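Local coordinates for peptidoglycan glycosyltransferase (PDB 4OVD), which belongs to the penicillin-binding proteins, pairing a dimerisation domain with a transpeptidase-type domain, at residues 299-304 and 362-367. Numbering follows the deposited sequence.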
loop_
_atom_site.group_PDB
_atom_site.type_symbol
_atom_site.label_atom_id
_atom_site.label_comp_id
_atom_site.label_asym_id
_atom_site.label_seq_id
_atom_site.Cartn_x
_atom_site.Cartn_y
_atom_site.Cartn_z
ATOM N N VAL A 299 -11.727 4.297 -7.032
ATOM C CA VAL A 299 -12.365 4.497 -5.727
ATOM C C VAL A 299 -12.148 5.949 -5.257
ATOM O O VAL A 299 -13.005 6.547 -4.597
ATOM C CB VAL A 299 -11.753 3.484 -4.771
ATOM C CG1 VAL A 299 -12.059 3.862 -3.337
ATOM C CG2 VAL A 299 -12.298 2.093 -5.128
ATOM N N ILE A 300 -10.997 6.514 -5.628
ATOM C CA ILE A 300 -10.679 7.914 -5.324
ATOM C C ILE A 300 -11.558 8.831 -6.163
ATOM O O ILE A 300 -12.189 9.734 -5.681
ATOM C CB ILE A 300 -9.157 8.149 -5.544
ATOM C CG1 ILE A 300 -8.458 7.354 -4.441
ATOM C CG2 ILE A 300 -8.776 9.571 -5.360
ATOM C CD1 ILE A 300 -7.047 6.994 -4.691
ATOM N N THR A 301 -11.611 8.585 -7.457
ATOM C CA THR A 301 -12.436 9.379 -8.336
ATOM C C THR A 301 -13.894 9.364 -7.907
ATOM O O THR A 301 -14.570 10.415 -7.913
ATOM C CB THR A 301 -12.333 8.830 -9.737
ATOM O OG1 THR A 301 -10.930 8.834 -10.090
ATOM C CG2 THR A 301 -13.274 9.619 -10.691
ATOM N N THR A 302 -14.433 8.190 -7.561
ATOM C CA THR A 302 -15.860 8.176 -7.186
ATOM C C THR A 302 -16.060 8.807 -5.836
ATOM O O THR A 302 -17.094 9.455 -5.600
ATOM C CB THR A 302 -16.436 6.751 -7.242
ATOM O OG1 THR A 302 -15.535 5.892 -6.546
ATOM C CG2 THR A 302 -16.404 6.211 -8.638
ATOM N N SER A 303 -15.132 8.582 -4.915
ATOM C CA SER A 303 -15.228 9.257 -3.623
ATOM C C SER A 303 -15.302 10.787 -3.745
ATOM O O SER A 303 -16.094 11.447 -3.067
ATOM C CB SER A 303 -14.037 8.912 -2.769
ATOM O OG SER A 303 -14.145 7.550 -2.475
ATOM N N ILE A 304 -14.468 11.359 -4.587
ATOM C CA ILE A 304 -14.462 12.786 -4.784
ATOM C C ILE A 304 -15.796 13.342 -5.294
ATOM O O ILE A 304 -16.255 14.354 -4.786
ATOM C CB ILE A 304 -13.317 13.170 -5.740
ATOM C CG1 ILE A 304 -11.982 12.922 -5.072
ATOM C CG2 ILE A 304 -13.390 14.641 -6.110
ATOM C CD1 ILE A 304 -10.828 13.001 -6.098
ATOM N N GLN A 362 -17.452 15.585 -17.200
ATOM C CA GLN A 362 -18.757 16.226 -17.256
ATOM C C GLN A 362 -19.319 16.633 -15.917
ATOM O O GLN A 362 -20.159 17.505 -15.864
ATOM C CB GLN A 362 -19.750 15.259 -17.881
ATOM C CG GLN A 362 -19.330 14.797 -19.273
ATOM C CD GLN A 362 -19.303 15.946 -20.270
ATOM O OE1 GLN A 362 -18.320 16.163 -20.980
ATOM N NE2 GLN A 362 -20.341 16.739 -20.246
ATOM N N LEU A 363 -18.915 15.980 -14.836
ATOM C CA LEU A 363 -19.507 16.299 -13.551
ATOM C C LEU A 363 -18.537 16.863 -12.538
ATOM O O LEU A 363 -18.884 17.812 -11.879
ATOM C CB LEU A 363 -20.116 15.047 -12.954
ATOM C CG LEU A 363 -21.157 14.397 -13.887
ATOM C CD1 LEU A 363 -21.631 13.098 -13.302
ATOM C CD2 LEU A 363 -22.325 15.362 -14.061
ATOM N N ILE A 364 -17.358 16.251 -12.364
ATOM C CA ILE A 364 -16.457 16.723 -11.299
ATOM C C ILE A 364 -15.747 17.974 -11.725
ATOM O O ILE A 364 -15.795 18.993 -11.013
ATOM C CB ILE A 364 -15.468 15.644 -10.857
ATOM C CG1 ILE A 364 -16.225 14.316 -10.578
ATOM C CG2 ILE A 364 -14.630 16.114 -9.663
ATOM C CD1 ILE A 364 -15.318 13.122 -10.318
ATOM N N GLY A 365 -15.054 17.930 -12.853
ATOM C CA GLY A 365 -14.349 19.120 -13.285
ATOM C C GLY A 365 -12.956 18.943 -12.726
ATOM O O GLY A 365 -12.763 18.334 -11.668
ATOM N N ASP A 366 -11.977 19.527 -13.404
ATOM C CA ASP A 366 -10.581 19.370 -13.017
ATOM C C ASP A 366 -10.257 19.969 -11.675
ATOM O O ASP A 366 -9.519 19.408 -10.910
ATOM C CB ASP A 366 -9.692 20.026 -14.091
ATOM C CG ASP A 366 -9.645 19.181 -15.354
ATOM O OD1 ASP A 366 -10.148 18.005 -15.323
ATOM O OD2 ASP A 366 -9.063 19.659 -16.337
ATOM N N LYS A 367 -10.807 21.131 -11.419
ATOM C CA LYS A 367 -10.557 21.812 -10.153
ATOM C C LYS A 367 -10.946 20.987 -8.939
ATOM O O LYS A 367 -10.125 20.851 -8.023
ATOM C CB LYS A 367 -11.292 23.157 -10.120
ATOM C CG LYS A 367 -11.126 23.881 -8.786
ATOM C CD LYS A 367 -11.534 25.345 -8.909
ATOM C CE LYS A 367 -11.590 25.958 -7.530
ATOM N NZ LYS A 367 -11.861 27.387 -7.675
#
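Ile364 carries the whole of its segment's share of this mostly apolar contact, its two branches meeting Ile304 and Thr301, which lie one helical turn apart. Its CG2 methyl meets the CG2 methyl of Ile304 at 4.0 Å, and the two side chains cross at about a right angle, so they touch at one methyl pair. In both isoleucines CG1 sits beside the backbone N (chi1 -49° in Ile364), which turns CG2 anti to that N, and the CA-CB bonds of both point toward the opposite segment. The longer branch of Ile364 reaches Thr301: CD1 lies 3.7 Å from the backbone O of Thr301 and, a little farther, 4.1 Å from its CG2 methyl. The OG1 of Thr301 hydrogen-bonds to Ala409 O. No hydrogen bond spans the segments; the contact is small, burying 115 Å², yet its three residues are buried.

Gly365, just after helix 353-364, has positive phi and takes the N-cap position of helix 366-375. Through Ile364, its last residue, helix 353-364 meets helix 298-307 within the transpeptidase domain. Phe369 of helix 366-375 touches both Thr301 and Ile364, Ile373 packs on Ile304, and helices 418-429 and 458-474 adjoin Val299 and Ser303.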